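PDB 3LYX: sensory box/GGDEF domain protein from Colwellia psychrerythraea, which probably senses a signal through this N-terminal PAS domain and passes it to a GGDEF domain, the module of diguanylate cyclases. Local coordinates for residues 12-17 with 42-47; 82-87 with 92-97; 66-71 with 76-81. All blocks are in the same frame, centred on the assembly; numbering follows the deposited sequence.

How the interactions relate
All three contacts belong to one PAS fold, an antiparallel five-stranded sheet flanked by helices. Along the chain interaction 1 closes first, then interaction 3, then interaction 2. Interactions 3 and 2 share strand 78-85: the first packs helix 61-75 against its start, the second pairs its end with strand 91-102. Their centres lie about 15 Å apart, and Ser96 of one meets Gly80 and Trp78 of the other. Interaction 1 sits across the chain's centre from interaction 3, about 23 Å between centres, but touches interaction 2 where Tyr42 and Gln46 meet Lys87. Together they span the fold from the loop after helix 3-11 to edge strand 78-85, in what is probably a sensor domain.

Interaction 1: 12-17 with 42-47; sequences AFDYVF and YSKEQA
Asp14 and Lys44 approach from opposite directions and form a salt bridge at the surface of this PAS fold, where the linker between helix 3-11 and strand 19-24 faces the short helix 44-47. The backbones stay well apart, 10.9 Å between the CA atoms of Asp14 and Lys44, and the gap is spanned by the lysine. Its CG stands beside its own backbone N (chi1 -57°), the next two torsions are extended, and the chain turns only at chi4 (70°). That last bend lifts NZ clear of the carboxylate plane, with CE left lower and about as near the oxygens as NZ is. NZ of Lys44 is 3.4 Å from OD1 of Asp14 and 3.5 Å from its OD2, while CE of Lys44 lies 3.5 Å from the same OD1. The ammonium thus straddles both oxygens from well above the carboxylate plane, and its hydrogen bond to OD1 is weak. The firmer partner of Asp14 OD1 is the backbone N-H of Lys34, at the start of helix 34-40, which probably restrains the carboxylate. Lys34 NZ also comes near Lys44 NZ, so the carboxylate would partly offset two like charges. Behind the contact, Ala12 O takes N-H groups from both Tyr15 and Val16, closing a turn that includes Asp14, and Ala12 and Val16 pack on Ile20 of the second subunit. On the other side Ser43 is the N-cap residue of helix 44-47. Its OG turns to OE1 of Glu45, 3.2 Å away, on the anti side but 29° out of the carboxylate plane. Gln46 bends back to the start of the helix, its OE1 receiving the Ser43 backbone N at 3.1 Å on an in-plane lone pair.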
# COMPACT_ATOMS: atom_id res chain seq x y z
N ALA B 12 7.14 2.03 -1.26
CA ALA B 12 6.06 1.06 -1.34
C ALA B 12 4.90 1.54 -2.21
O ALA B 12 4.14 0.73 -2.77
CB ALA B 12 5.55 0.72 0.06
N PHE B 13 4.78 2.86 -2.33
CA PHE B 13 3.72 3.49 -3.11
C PHE B 13 3.37 2.77 -4.42
O PHE B 13 2.24 2.34 -4.62
CB PHE B 13 4.10 4.94 -3.42
CG PHE B 13 2.99 5.75 -4.02
CD1 PHE B 13 1.89 6.12 -3.26
CD2 PHE B 13 3.08 6.20 -5.34
CE1 PHE B 13 0.88 6.92 -3.80
CE2 PHE B 13 2.08 7.00 -5.89
CZ PHE B 13 0.98 7.36 -5.12
N ASP B 14 4.34 2.64 -5.32
CA ASP B 14 4.04 1.97 -6.59
C ASP B 14 4.16 0.45 -6.59
O ASP B 14 4.14 -0.16 -7.65
CB ASP B 14 4.90 2.55 -7.72
CG ASP B 14 4.28 3.80 -8.34
OD1 ASP B 14 3.05 3.82 -8.55
OD2 ASP B 14 5.02 4.77 -8.61
N TYR B 15 4.25 -0.15 -5.41
CA TYR B 15 4.35 -1.61 -5.33
C TYR B 15 3.18 -2.28 -4.63
O TYR B 15 2.98 -3.48 -4.79
CB TYR B 15 5.67 -2.00 -4.65
CG TYR B 15 6.86 -1.67 -5.51
CD1 TYR B 15 7.12 -2.39 -6.67
CD2 TYR B 15 7.72 -0.64 -5.17
CE1 TYR B 15 8.20 -2.08 -7.48
CE2 TYR B 15 8.81 -0.32 -5.97
CZ TYR B 15 9.05 -1.05 -7.12
OH TYR B 15 10.14 -0.78 -7.91
N VAL B 16 2.41 -1.53 -3.86
CA VAL B 16 1.26 -2.11 -3.17
C VAL B 16 0.12 -2.44 -4.13
O VAL B 16 0.04 -1.88 -5.23
CB VAL B 16 0.74 -1.15 -2.06
CG1 VAL B 16 1.82 -0.93 -1.01
CG2 VAL B 16 0.30 0.19 -2.68
N PHE B 17 -0.76 -3.34 -3.73
CA PHE B 17 -1.90 -3.72 -4.56
C PHE B 17 -3.00 -2.69 -4.36
O PHE B 17 -3.88 -2.53 -5.20
CB PHE B 17 -2.41 -5.11 -4.16
CG PHE B 17 -3.64 -5.54 -4.91
CD1 PHE B 17 -3.62 -5.66 -6.30
CD2 PHE B 17 -4.81 -5.86 -4.22
CE1 PHE B 17 -4.76 -6.08 -7.00
CE2 PHE B 17 -5.95 -6.29 -4.91
CZ PHE B 17 -5.92 -6.40 -6.30
N TYR B 42 -6.94 3.96 -15.58
CA TYR B 42 -6.15 5.11 -16.03
C TYR B 42 -4.71 5.07 -15.55
O TYR B 42 -4.45 4.60 -14.44
CB TYR B 42 -6.77 6.41 -15.51
CG TYR B 42 -8.23 6.62 -15.83
CD1 TYR B 42 -8.62 7.23 -17.02
CD2 TYR B 42 -9.22 6.24 -14.92
CE1 TYR B 42 -9.96 7.49 -17.30
CE2 TYR B 42 -10.56 6.49 -15.18
CZ TYR B 42 -10.92 7.11 -16.37
OH TYR B 42 -12.24 7.39 -16.62
N SER B 43 -3.79 5.57 -16.37
CA SER B 43 -2.36 5.62 -16.01
C SER B 43 -2.13 6.96 -15.32
O SER B 43 -3.01 7.82 -15.34
CB SER B 43 -1.49 5.51 -17.27
OG SER B 43 -1.69 6.61 -18.15
N LYS B 44 -0.96 7.17 -14.72
CA LYS B 44 -0.66 8.43 -14.04
C LYS B 44 -0.89 9.65 -14.94
O LYS B 44 -1.44 10.66 -14.50
CB LYS B 44 0.78 8.45 -13.52
CG LYS B 44 1.15 7.32 -12.57
CD LYS B 44 2.46 7.62 -11.83
CE LYS B 44 2.86 6.49 -10.87
NZ LYS B 44 3.29 5.27 -11.60
N GLU B 45 -0.46 9.54 -16.19
CA GLU B 45 -0.62 10.64 -17.15
C GLU B 45 -2.08 10.99 -17.38
O GLU B 45 -2.41 12.15 -17.62
CB GLU B 45 -0.01 10.27 -18.51
CG GLU B 45 1.50 10.06 -18.52
CD GLU B 45 1.91 8.77 -17.84
OE1 GLU B 45 1.25 7.74 -18.09
OE2 GLU B 45 2.89 8.80 -17.07
N GLN B 46 -2.96 10.00 -17.31
CA GLN B 46 -4.38 10.22 -17.53
C GLN B 46 -5.16 10.59 -16.27
O GLN B 46 -6.28 11.09 -16.37
CB GLN B 46 -5.02 8.98 -18.13
CG GLN B 46 -4.44 8.54 -19.45
CD GLN B 46 -5.03 7.23 -19.90
OE1 GLN B 46 -5.06 6.26 -19.14
NE2 GLN B 46 -5.50 7.18 -21.14
N ALA B 47 -4.57 10.36 -15.11
CA ALA B 47 -5.25 10.64 -13.84
C ALA B 47 -4.87 11.95 -13.15
O ALA B 47 -5.74 12.71 -12.72
CB ALA B 47 -5.06 9.47 -12.88

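Interaction 2: 82-87 with 92-97; sequences IRMLHK and GWIESM
Arg83 lays its CG methylene over one face of the Trp93 indole, 3.5 Å from CG to the centroid of the six-membered ring, a CH-pi contact across a non-hydrogen-bonded antiparallel pair. On the other side of the sheet Ile94 touches two neighbours: its CG1 meets CG1 of Ile82 at 3.8 Å, and its CG2 meets SD of Met84 at 3.5 Å. Both isoleucines place CG1 between backbone N and carbonyl carbon (chi1 57° in Ile82, 55° in Ile94), which brings these branches together. With Ile94 cut back to an alanine, the Met84 sulfur and the Ile82 CG1 would probably lose the branches they pack on, leaving a gap. Backbone bonds set this register: Ile82 and Ile94 exchange two, Ile94 N reaching Ile82 O at 3.0 Å, and Met84 and Gly92 exchange two more. Farther out, Tyr40 of helix 34-40 covers Met84 and Ile94, while Asp60 holds the Arg83 guanidinium in a salt bridge. Strands 78-85 and 91-102 are consecutive antiparallel strands of the PAS sheet, joined as a hairpin, and Arg83 divides its labour: its aliphatic part serves the indole, its charge serves Asp60.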
# COMPACT_ATOMS: atom_id res chain seq x y z
N ILE B 82 -18.50 1.96 -2.10
CA ILE B 82 -19.15 2.76 -3.13
C ILE B 82 -18.97 2.18 -4.52
O ILE B 82 -18.13 1.31 -4.74
CB ILE B 82 -18.57 4.19 -3.10
CG1 ILE B 82 -17.04 4.12 -3.29
CG2 ILE B 82 -18.89 4.86 -1.76
CD1 ILE B 82 -16.35 5.47 -3.35
N ARG B 83 -19.76 2.67 -5.47
CA ARG B 83 -19.63 2.21 -6.84
C ARG B 83 -18.39 2.85 -7.45
O ARG B 83 -17.91 3.89 -6.99
CB ARG B 83 -20.87 2.56 -7.67
CG ARG B 83 -22.07 1.66 -7.40
CD ARG B 83 -23.18 1.89 -8.41
NE ARG B 83 -23.62 3.27 -8.41
CZ ARG B 83 -24.55 3.76 -9.23
NH1 ARG B 83 -25.14 2.97 -10.11
NH2 ARG B 83 -24.89 5.04 -9.16
N MET B 84 -17.88 2.22 -8.50
CA MET B 84 -16.68 2.67 -9.18
C MET B 84 -16.96 2.65 -10.69
O MET B 84 -17.64 1.75 -11.19
CB MET B 84 -15.55 1.71 -8.82
CG MET B 84 -14.22 1.97 -9.48
SD MET B 84 -13.30 0.43 -9.60
CE MET B 84 -13.50 0.13 -11.36
N LEU B 85 -16.47 3.66 -11.40
CA LEU B 85 -16.65 3.73 -12.84
C LEU B 85 -15.27 3.57 -13.49
O LEU B 85 -14.41 4.45 -13.38
CB LEU B 85 -17.26 5.08 -13.25
CG LEU B 85 -17.39 5.31 -14.77
CD1 LEU B 85 -18.24 4.21 -15.39
CD2 LEU B 85 -17.98 6.68 -15.04
N HIS B 86 -15.07 2.43 -14.14
CA HIS B 86 -13.80 2.12 -14.78
C HIS B 86 -13.63 2.92 -16.06
O HIS B 86 -14.60 3.40 -16.63
CB HIS B 86 -13.71 0.62 -15.08
CG HIS B 86 -12.35 0.17 -15.54
ND1 HIS B 86 -11.89 0.38 -16.82
CD2 HIS B 86 -11.35 -0.46 -14.88
CE1 HIS B 86 -10.67 -0.11 -16.93
NE2 HIS B 86 -10.32 -0.62 -15.76
N LYS B 87 -12.39 3.08 -16.49
CA LYS B 87 -12.10 3.82 -17.71
C LYS B 87 -12.80 3.21 -18.92
O LYS B 87 -13.29 3.93 -19.78
CB LYS B 87 -10.59 3.87 -17.96
CG LYS B 87 -10.23 4.46 -19.31
CD LYS B 87 -8.74 4.58 -19.51
CE LYS B 87 -8.41 5.00 -20.94
NZ LYS B 87 -9.06 6.29 -21.34
N GLY B 92 -18.41 -1.02 -11.01
CA GLY B 92 -18.07 -2.02 -10.02
C GLY B 92 -18.16 -1.43 -8.63
O GLY B 92 -18.52 -0.26 -8.48
N TRP B 93 -17.84 -2.22 -7.61
CA TRP B 93 -17.87 -1.72 -6.23
C TRP B 93 -16.48 -1.84 -5.63
O TRP B 93 -15.72 -2.75 -5.97
CB TRP B 93 -18.86 -2.51 -5.37
CG TRP B 93 -20.30 -2.27 -5.70
CD1 TRP B 93 -21.02 -2.84 -6.70
CD2 TRP B 93 -21.18 -1.35 -5.04
NE1 TRP B 93 -22.30 -2.34 -6.71
CE2 TRP B 93 -22.42 -1.43 -5.71
CE3 TRP B 93 -21.04 -0.47 -3.96
CZ2 TRP B 93 -23.52 -0.65 -5.32
CZ3 TRP B 93 -22.13 0.29 -3.58
CH2 TRP B 93 -23.36 0.20 -4.26
N ILE B 94 -16.15 -0.90 -4.75
CA ILE B 94 -14.85 -0.89 -4.09
C ILE B 94 -15.01 -0.57 -2.62
O ILE B 94 -15.99 0.04 -2.20
CB ILE B 94 -13.92 0.19 -4.69
CG1 ILE B 94 -14.61 1.55 -4.63
CG2 ILE B 94 -13.60 -0.13 -6.15
CD1 ILE B 94 -13.74 2.71 -5.09
N GLU B 95 -14.04 -1.02 -1.83
CA GLU B 95 -14.03 -0.72 -0.40
C GLU B 95 -13.10 0.50 -0.41
O GLU B 95 -11.99 0.42 -0.94
CB GLU B 95 -13.41 -1.87 0.40
CG GLU B 95 -13.01 -1.47 1.82
CD GLU B 95 -12.72 -2.66 2.70
OE1 GLU B 95 -11.97 -3.56 2.27
OE2 GLU B 95 -13.25 -2.71 3.83
N SER B 96 -13.55 1.61 0.14
CA SER B 96 -12.75 2.82 0.11
C SER B 96 -12.61 3.52 1.47
O SER B 96 -13.47 3.40 2.34
CB SER B 96 -13.36 3.78 -0.93
OG SER B 96 -12.64 5.00 -0.99
N MET B 97 -11.51 4.25 1.61
CA MET B 97 -11.22 4.99 2.83
C MET B 97 -10.60 6.32 2.43
O MET B 97 -9.85 6.39 1.46
CB MET B 97 -10.25 4.20 3.70
CG MET B 97 -9.87 4.87 5.01
SD MET B 97 -8.34 4.13 5.65
CE MET B 97 -7.18 5.00 4.66

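Interaction 3: 66-71 with 76-81; sequences SEVISA and GKWTGE
Trp78 lies against Val68 and Ala71, joining helix 61-75 to the beginning of strand 78-85; in the PAS fold this is the long helix that leads directly into the third strand of the sheet. Apolar contacts dominate. Val68 sends CG2 over the middle of the indole, 3.9 Å from CG2 to the centroid of the five-membered ring, a CH-pi contact only 13° off the ring normal. Ala71 comes instead to the indole's edge, in its plane, with its CB 3.4 Å from CD1 of Trp78. With CG of Trp78 anti to the backbone N (chi1 172°), the indole extends toward the helix, and the face and edge contacts together probably restrict its tilt. One turn earlier Glu67 adds its CB, 4.0 Å from NE1 of Trp78, while its carboxylate leads off the other way. Polar contacts are few. The N-H of Gly76 makes a weak bond to Ala71 O where the helix ends, and Gly76 leaves helical geometry with positive phi (83°), which suits a residue without CB and turns the chain into the strand. Trp78 and Gly80 then bond through their backbones to Cys98 and Ser96 of strand 91-102, which fixes the strand that carries the indole; Cys98 also touches Val68. On the opposite face of the ring the chain itself passes close, and a CB on Gly80 would collide with CZ2 of Trp78, so the tryptophan can lie flat here: Gly80 N stands 3.8 Å above the ring plane, toward its rim.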
# COMPACT_ATOMS: atom_id res chain seq x y z
N SER B 66 -20.47 14.44 0.02
CA SER B 66 -21.07 14.96 1.25
C SER B 66 -20.80 14.06 2.44
O SER B 66 -20.59 14.54 3.55
CB SER B 66 -22.58 15.14 1.09
OG SER B 66 -22.89 16.07 0.07
N GLU B 67 -20.82 12.75 2.21
CA GLU B 67 -20.57 11.80 3.28
C GLU B 67 -19.10 11.83 3.70
O GLU B 67 -18.78 11.73 4.89
CB GLU B 67 -20.97 10.39 2.82
CG GLU B 67 -22.46 10.22 2.49
CD GLU B 67 -23.38 10.51 3.68
OE1 GLU B 67 -23.12 9.97 4.78
OE2 GLU B 67 -24.35 11.27 3.52
N VAL B 68 -18.21 11.99 2.73
CA VAL B 68 -16.77 12.05 3.01
C VAL B 68 -16.46 13.24 3.91
O VAL B 68 -15.86 13.08 4.98
CB VAL B 68 -15.94 12.18 1.70
CG1 VAL B 68 -14.46 12.34 2.03
CG2 VAL B 68 -16.15 10.96 0.83
N ILE B 69 -16.86 14.43 3.46
CA ILE B 69 -16.65 15.65 4.23
C ILE B 69 -17.26 15.50 5.61
O ILE B 69 -16.62 15.79 6.63
CB ILE B 69 -17.30 16.88 3.51
CG1 ILE B 69 -16.40 17.36 2.38
CG2 ILE B 69 -17.52 18.01 4.51
CD1 ILE B 69 -16.11 16.32 1.32
N SER B 70 -18.51 15.04 5.64
CA SER B 70 -19.22 14.85 6.90
C SER B 70 -18.48 13.91 7.83
O SER B 70 -18.32 14.18 9.02
CB SER B 70 -20.62 14.31 6.63
OG SER B 70 -21.37 14.24 7.82
N ALA B 71 -18.03 12.78 7.29
CA ALA B 71 -17.31 11.79 8.08
C ALA B 71 -15.98 12.34 8.61
O ALA B 71 -15.64 12.16 9.78
CB ALA B 71 -17.06 10.53 7.25
N GLY B 76 -12.74 12.36 11.45
CA GLY B 76 -11.41 12.62 10.91
C GLY B 76 -11.03 11.58 9.88
O GLY B 76 -9.89 11.54 9.41
N LYS B 77 -11.99 10.75 9.51
CA LYS B 77 -11.78 9.71 8.52
C LYS B 77 -13.11 9.27 7.92
O LYS B 77 -14.17 9.46 8.53
CB LYS B 77 -11.11 8.49 9.16
CG LYS B 77 -11.13 7.24 8.27
CD LYS B 77 -10.55 6.01 8.95
CE LYS B 77 -9.09 6.19 9.32
NZ LYS B 77 -8.49 4.92 9.81
N TRP B 78 -13.06 8.70 6.73
CA TRP B 78 -14.26 8.20 6.07
C TRP B 78 -13.97 6.83 5.47
O TRP B 78 -12.90 6.60 4.91
CB TRP B 78 -14.70 9.14 4.95
CG TRP B 78 -15.81 8.56 4.12
CD1 TRP B 78 -17.15 8.67 4.37
CD2 TRP B 78 -15.68 7.77 2.93
NE1 TRP B 78 -17.87 7.99 3.40
CE2 TRP B 78 -16.99 7.43 2.51
CE3 TRP B 78 -14.59 7.32 2.18
CZ2 TRP B 78 -17.24 6.66 1.36
CZ3 TRP B 78 -14.83 6.55 1.04
CH2 TRP B 78 -16.15 6.22 0.64
N THR B 79 -14.93 5.92 5.59
CA THR B 79 -14.80 4.59 5.00
C THR B 79 -16.17 4.24 4.45
O THR B 79 -17.18 4.64 5.01
CB THR B 79 -14.38 3.52 6.03
OG1 THR B 79 -15.42 3.38 7.01
CG2 THR B 79 -13.08 3.91 6.72
N GLY B 80 -16.20 3.51 3.34
CA GLY B 80 -17.47 3.13 2.77
C GLY B 80 -17.28 2.24 1.56
O GLY B 80 -16.17 2.11 1.06
N GLU B 81 -18.36 1.61 1.13
CA GLU B 81 -18.34 0.74 -0.04
C GLU B 81 -19.17 1.48 -1.06
O GLU B 81 -20.39 1.61 -0.92
CB GLU B 81 -18.97 -0.61 0.29
CG GLU B 81 -18.07 -1.52 1.10
CD GLU B 81 -18.81 -2.71 1.66
OE1 GLU B 81 -19.65 -3.29 0.94
OE2 GLU B 81 -18.55 -3.06 2.83